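Local coordinates for protein GH5 (Bacteroidetes bacterium AC2a, PDB 4YHE) that probably hydrolyses beta-glucosidic bonds in cellulose-type polysaccharides, as a family 5 glycoside hydrolase with a beta/alpha barrel fold, at residues D25-G30 / T112-S117; H118-P123 / N163-G168. All blocks are in the same frame, centred on the assembly; numbering follows the deposited sequence.

Interaction 1: residues D25-G30 / T112-S117; sequences DAHYDG and TPSKGS
The His27 imidazole meets Ser114 and Thr112 with its edge. Ser114 OG and Thr112 OG1 both lie in the ring plane, as does Asp25 O from the same segment. Pro113 CG comes at the ring obliquely, 3.9 Å from His27 CE1. The rings of Trp37, His104 and His118 also meet the imidazole. The Tyr28 ring leads away from the contact and meets Tyr33.

His27 CG sits between the backbone N and the carbonyl carbon (chi1 61°). This swings the ring's ND1 edge to Ser114. The His27 ND1 to Ser114 OG hydrogen bond is short, 2.7 Å, and nearly straight at 163°. The same hydroxyl accepts from Gly30 N at 3.0 Å, so two residues of 25-30 hold one oxygen. With a leucine in place of this histidine, Ser114 OG would probably lose its ring partner and the hydroxyl would be freer to turn.

Asp29 N donates to Pro113 O at 2.9 Å. Two waters also bridge Pro113 O to Asp29 OD1. Thr112 OG1 accepts from Ser114 N in an ST turn and bonds His118 outside the segment. A type II turn follows from Ser114 to Ser117. The contact thus joins a small beta hairpin after the first barrel strand to the loop after the third, at the catalytic end of a TIM barrel.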
loop_
_atom_site.group_PDB
_atom_site.type_symbol
_atom_site.label_atom_id
_atom_site.label_comp_id
_atom_site.label_asym_id
_atom_site.label_seq_id
_atom_site.Cartn_x
_atom_site.Cartn_y
_atom_site.Cartn_z
ATOM N N ASP A 25 -5.691 -11.193 -0.069
ATOM C CA ASP A 25 -6.385 -10.391 -1.073
ATOM C C ASP A 25 -6.823 -11.183 -2.328
ATOM O O ASP A 25 -7.622 -10.673 -3.116
ATOM C CB ASP A 25 -5.519 -9.184 -1.488
ATOM C CG ASP A 25 -4.026 -9.553 -1.722
ATOM O OD1 ASP A 25 -3.415 -10.278 -0.890
ATOM O OD2 ASP A 25 -3.448 -9.078 -2.709
ATOM N N ALA A 26 -6.281 -12.387 -2.521
ATOM C CA ALA A 26 -6.486 -13.170 -3.733
ATOM C C ALA A 26 -7.939 -13.660 -3.752
ATOM O O ALA A 26 -8.496 -14.018 -2.711
ATOM C CB ALA A 26 -5.559 -14.361 -3.743
ATOM N N HIS A 27 -8.538 -13.680 -4.928
ATOM C CA HIS A 27 -9.925 -14.069 -5.041
ATOM C C HIS A 27 -10.241 -14.534 -6.447
ATOM O O HIS A 27 -9.543 -14.225 -7.398
ATOM C CB HIS A 27 -10.814 -12.888 -4.736
ATOM C CG HIS A 27 -10.612 -11.751 -5.689
ATOM N ND1 HIS A 27 -11.427 -11.552 -6.781
ATOM C CD2 HIS A 27 -9.666 -10.783 -5.742
ATOM C CE1 HIS A 27 -10.998 -10.504 -7.463
ATOM N NE2 HIS A 27 -9.930 -10.019 -6.855
ATOM N N TYR A 28 -11.323 -15.288 -6.549
ATOM C CA TYR A 28 -11.919 -15.581 -7.844
ATOM C C TYR A 28 -13.333 -16.069 -7.604
ATOM O O TYR A 28 -13.667 -16.571 -6.517
ATOM C CB TYR A 28 -11.089 -16.573 -8.658
ATOM C CG TYR A 28 -10.753 -17.873 -7.961
ATOM C CD1 TYR A 28 -11.654 -18.946 -7.938
ATOM C CD2 TYR A 28 -9.535 -18.035 -7.320
ATOM C CE1 TYR A 28 -11.348 -20.143 -7.305
ATOM C CE2 TYR A 28 -9.216 -19.213 -6.688
ATOM C CZ TYR A 28 -10.113 -20.264 -6.675
ATOM O OH TYR A 28 -9.745 -21.412 -6.038
ATOM N N ASP A 29 -14.184 -15.833 -8.606
ATOM C CA ASP A 29 -15.605 -16.233 -8.541
ATOM C C ASP A 29 -16.305 -15.665 -7.306
ATOM O O ASP A 29 -17.246 -16.253 -6.796
ATOM C CB ASP A 29 -15.736 -17.768 -8.592
ATOM C CG ASP A 29 -15.087 -18.372 -9.837
ATOM O OD1 ASP A 29 -15.037 -17.705 -10.895
ATOM O OD2 ASP A 29 -14.601 -19.512 -9.757
ATOM N N GLY A 30 -15.848 -14.503 -6.842
ATOM C CA GLY A 30 -16.510 -13.796 -5.753
ATOM C C GLY A 30 -16.110 -14.153 -4.336
ATOM O O GLY A 30 -16.771 -13.741 -3.374
ATOM N N THR A 112 -11.173 -8.590 -13.842
ATOM C CA THR A 112 -11.258 -9.251 -12.544
ATOM C C THR A 112 -11.769 -10.686 -12.743
ATOM O O THR A 112 -12.668 -10.925 -13.570
ATOM C CB THR A 112 -12.197 -8.488 -11.571
ATOM O OG1 THR A 112 -12.542 -9.334 -10.465
ATOM C CG2 THR A 112 -13.484 -8.029 -12.255
ATOM N N PRO A 113 -11.209 -11.648 -11.986
ATOM C CA PRO A 113 -11.778 -13.005 -11.969
ATOM C C PRO A 113 -13.086 -13.115 -11.143
ATOM O O PRO A 113 -13.618 -14.212 -10.976
ATOM C CB PRO A 113 -10.648 -13.826 -11.338
ATOM C CG PRO A 113 -9.994 -12.873 -10.372
ATOM C CD PRO A 113 -10.006 -11.549 -11.118
ATOM N N SER A 114 -13.578 -11.998 -10.604
ATOM C CA SER A 114 -14.799 -11.989 -9.803
ATOM C C SER A 114 -15.815 -10.980 -10.352
ATOM O O SER A 114 -16.402 -10.197 -9.603
ATOM C CB SER A 114 -14.476 -11.683 -8.349
ATOM O OG SER A 114 -13.675 -12.714 -7.787
ATOM N N LYS A 115 -15.994 -11.004 -11.671
ATOM C CA LYS A 115 -16.914 -10.078 -12.334
ATOM C C LYS A 115 -18.245 -10.110 -11.638
ATOM O O LYS A 115 -18.764 -11.185 -11.348
ATOM C CB LYS A 115 -17.091 -10.433 -13.812
ATOM C CG LYS A 115 -15.846 -10.144 -14.620
ATOM C CD LYS A 115 -16.085 -10.263 -16.116
ATOM C CE LYS A 115 -14.822 -9.921 -16.898
ATOM N NZ LYS A 115 -13.640 -10.712 -16.430
ATOM N N GLY A 116 -18.777 -8.927 -11.330
ATOM C CA GLY A 116 -20.083 -8.798 -10.683
ATOM C C GLY A 116 -20.097 -8.877 -9.159
ATOM O O GLY A 116 -21.133 -8.649 -8.549
ATOM N N SER A 117 -18.975 -9.216 -8.521
ATOM C CA SER A 117 -18.995 -9.429 -7.075
ATOM C C SER A 117 -18.382 -8.260 -6.265
ATOM O O SER A 117 -18.333 -8.308 -5.036
ATOM C CB SER A 117 -18.239 -10.717 -6.729
ATOM O OG SER A 117 -18.796 -11.857 -7.368
HETATM O O HOH W 1 -12.747 -16.432 -12.103
HETATM O O HOH W 2 -16.240 -15.191 -12.120
#

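Interaction 2: residues H118-P123 / N163-G168; sequences HWLDLP and NEIQDG
Leu122 and Ile165 cross obliquely, methyl against methyl. Leu122 CD2 lies 3.7 Å from Ile165 CG2. Both groups are turned inward by their torsions: Leu122 CG is anti to its backbone N (chi1 -179°), and so is Ile165 CG2. The other branch of Ile165 ends in CD1, 4.3 Å from Leu120 CD2, so one isoleucine meets two leucines with separate arms. Trp189 of helix 181-199 touches both Leu120 and Ile165, and Val185 touches Leu122.

Pro123 and Asp167 meet at about a right angle. The proline CG lies 3.7 Å from Asp167 CB, while the carboxylate leads away to Gln182.

No direct hydrogen bond crosses between the segments. A water spans them instead. It accepts from Leu122 N at 3.0 Å and donates to Gln166 O at 3.1 Å. Asp121 is the N-cap of the helix that starts at Leu122, and its side chain caps Ala124 N. This apolar packing, with its one bridging water, joins the start of helix 122-127 to the loop after the fourth strand of the barrel. That loop carries Asn163 and Glu164, an Asn-Glu pair as in other family 5 enzymes, where the glutamate is the acid/base; Glu164 probably has that role.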
loop_
_atom_site.group_PDB
_atom_site.type_symbol
_atom_site.label_atom_id
_atom_site.label_comp_id
_atom_site.label_asym_id
_atom_site.label_seq_id
_atom_site.Cartn_x
_atom_site.Cartn_y
_atom_site.Cartn_z
ATOM N N HIS A 118 -17.954 -7.206 -6.944
ATOM C CA HIS A 118 -17.267 -6.098 -6.259
ATOM C C HIS A 118 -18.317 -5.108 -5.754
ATOM O O HIS A 118 -18.759 -4.201 -6.468
ATOM C CB HIS A 118 -16.220 -5.460 -7.181
ATOM C CG HIS A 118 -15.126 -6.408 -7.577
ATOM N ND1 HIS A 118 -14.015 -6.639 -6.792
ATOM C CD2 HIS A 118 -14.990 -7.215 -8.656
ATOM C CE1 HIS A 118 -13.237 -7.535 -7.375
ATOM N NE2 HIS A 118 -13.802 -7.896 -8.510
ATOM N N TRP A 119 -18.742 -5.340 -4.517
ATOM C CA TRP A 119 -19.828 -4.563 -3.893
ATOM C C TRP A 119 -19.401 -3.117 -3.656
ATOM O O TRP A 119 -20.231 -2.218 -3.677
ATOM C CB TRP A 119 -20.278 -5.198 -2.577
ATOM C CG TRP A 119 -19.167 -5.299 -1.560
ATOM C CD1 TRP A 119 -18.300 -6.339 -1.398
ATOM C CD2 TRP A 119 -18.825 -4.328 -0.555
ATOM N NE1 TRP A 119 -17.404 -6.057 -0.369
ATOM C CE2 TRP A 119 -17.706 -4.831 0.155
ATOM C CE3 TRP A 119 -19.334 -3.070 -0.210
ATOM C CZ2 TRP A 119 -17.103 -4.136 1.193
ATOM C CZ3 TRP A 119 -18.730 -2.376 0.812
ATOM C CH2 TRP A 119 -17.629 -2.914 1.520
ATOM N N LEU A 120 -18.101 -2.901 -3.442
ATOM C CA LEU A 120 -17.569 -1.572 -3.208
ATOM C C LEU A 120 -17.316 -0.866 -4.552
ATOM O O LEU A 120 -16.223 -0.919 -5.119
ATOM C CB LEU A 120 -16.306 -1.738 -2.358
ATOM C CG LEU A 120 -15.626 -0.517 -1.808
ATOM C CD1 LEU A 120 -16.609 0.392 -1.080
ATOM C CD2 LEU A 120 -14.500 -0.981 -0.876
ATOM N N ASP A 121 -18.377 -0.239 -5.082
ATOM C CA ASP A 121 -18.483 0.101 -6.494
ATOM C C ASP A 121 -18.624 1.609 -6.638
ATOM O O ASP A 121 -19.698 2.150 -6.432
ATOM C CB ASP A 121 -19.725 -0.610 -7.071
ATOM C CG ASP A 121 -19.861 -0.476 -8.574
ATOM O OD1 ASP A 121 -19.441 0.537 -9.174
ATOM O OD2 ASP A 121 -20.461 -1.385 -9.176
ATOM N N LEU A 122 -17.541 2.287 -7.010
ATOM C CA LEU A 122 -17.552 3.746 -7.013
ATOM C C LEU A 122 -18.492 4.375 -8.086
ATOM O O LEU A 122 -19.275 5.240 -7.762
ATOM C CB LEU A 122 -16.126 4.295 -7.124
ATOM C CG LEU A 122 -16.034 5.831 -7.123
ATOM C CD1 LEU A 122 -16.444 6.417 -5.793
ATOM C CD2 LEU A 122 -14.620 6.242 -7.474
ATOM N N PRO A 123 -18.388 3.957 -9.359
ATOM C CA PRO A 123 -19.330 4.529 -10.339
ATOM C C PRO A 123 -20.788 4.284 -9.972
ATOM O O PRO A 123 -21.618 5.187 -10.126
ATOM C CB PRO A 123 -18.979 3.796 -11.642
ATOM C CG PRO A 123 -17.550 3.381 -11.463
ATOM C CD PRO A 123 -17.388 3.089 -10.005
ATOM N N ASN A 163 -8.466 0.431 -0.401
ATOM C CA ASN A 163 -7.308 0.268 -1.253
ATOM C C ASN A 163 -7.254 1.266 -2.432
ATOM O O ASN A 163 -6.918 2.450 -2.231
ATOM C CB ASN A 163 -7.190 -1.183 -1.698
ATOM C CG ASN A 163 -5.903 -1.460 -2.439
ATOM O OD1 ASN A 163 -4.823 -0.981 -2.032
ATOM N ND2 ASN A 163 -6.004 -2.180 -3.567
ATOM N N GLU A 164 -7.556 0.811 -3.648
ATOM C CA GLU A 164 -7.379 1.629 -4.835
ATOM C C GLU A 164 -8.756 1.862 -5.426
ATOM O O GLU A 164 -9.270 1.016 -6.151
ATOM C CB GLU A 164 -6.463 0.935 -5.838
ATOM C CG GLU A 164 -4.991 0.859 -5.390
ATOM C CD GLU A 164 -4.076 0.313 -6.469
ATOM O OE1 GLU A 164 -4.597 -0.309 -7.429
ATOM O OE2 GLU A 164 -2.836 0.484 -6.351
ATOM N N ILE A 165 -9.350 2.994 -5.107
ATOM C CA ILE A 165 -10.746 3.236 -5.505
ATOM C C ILE A 165 -10.732 4.059 -6.784
ATOM O O ILE A 165 -9.983 5.047 -6.906
ATOM C CB ILE A 165 -11.517 3.909 -4.348
ATOM C CG1 ILE A 165 -11.527 2.991 -3.120
ATOM C CG2 ILE A 165 -12.923 4.319 -4.769
ATOM C CD1 ILE A 165 -12.148 1.628 -3.356
ATOM N N GLN A 166 -11.522 3.632 -7.760
ATOM C CA GLN A 166 -11.467 4.211 -9.099
ATOM C C GLN A 166 -12.647 3.762 -9.934
ATOM O O GLN A 166 -13.467 2.974 -9.480
ATOM C CB GLN A 166 -10.211 3.778 -9.821
ATOM C CG GLN A 166 -10.069 2.276 -9.975
ATOM C CD GLN A 166 -9.190 1.900 -11.139
ATOM O OE1 GLN A 166 -9.292 2.485 -12.224
ATOM N NE2 GLN A 166 -8.336 0.899 -10.941
ATOM N N ASP A 167 -12.692 4.229 -11.170
ATOM C CA ASP A 167 -13.766 3.832 -12.075
ATOM C C ASP A 167 -13.301 2.880 -13.191
ATOM O O ASP A 167 -14.086 2.564 -14.075
ATOM C CB ASP A 167 -14.454 5.080 -12.645
ATOM C CG ASP A 167 -13.587 5.865 -13.592
ATOM O OD1 ASP A 167 -12.458 5.429 -13.907
ATOM O OD2 ASP A 167 -14.060 6.958 -14.025
ATOM N N GLY A 168 -12.040 2.461 -13.170
ATOM C CA GLY A 168 -11.481 1.534 -14.179
ATOM C C GLY A 168 -10.451 2.131 -15.123
ATOM O O GLY A 168 -9.698 1.391 -15.788
HETATM O O HOH W 3 -15.294 0.768 -8.357
#

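Interactions 1 and 2 follow one another along a single loop. Residues 112-117 close the first contact and 118-123 open the second. Their centres are about 13 Å apart. His118 joins them directly: its NE2 lies 2.7 Å from Thr112 OG1, a probable hydrogen bond, and its CE1 packs 3.7 Å from His27 CE1. The loop after the third barrel strand therefore meets the first-strand loop through 112-117 and the fourth-strand loop through 118-123. Both contacts belong to loops at the C-terminal ends of the barrel strands. Glu164, in segment 163-168 but not itself touching 118-123, meets Glu295 on strand 291-296; these are probably the two active-site carboxylates, as in family 5.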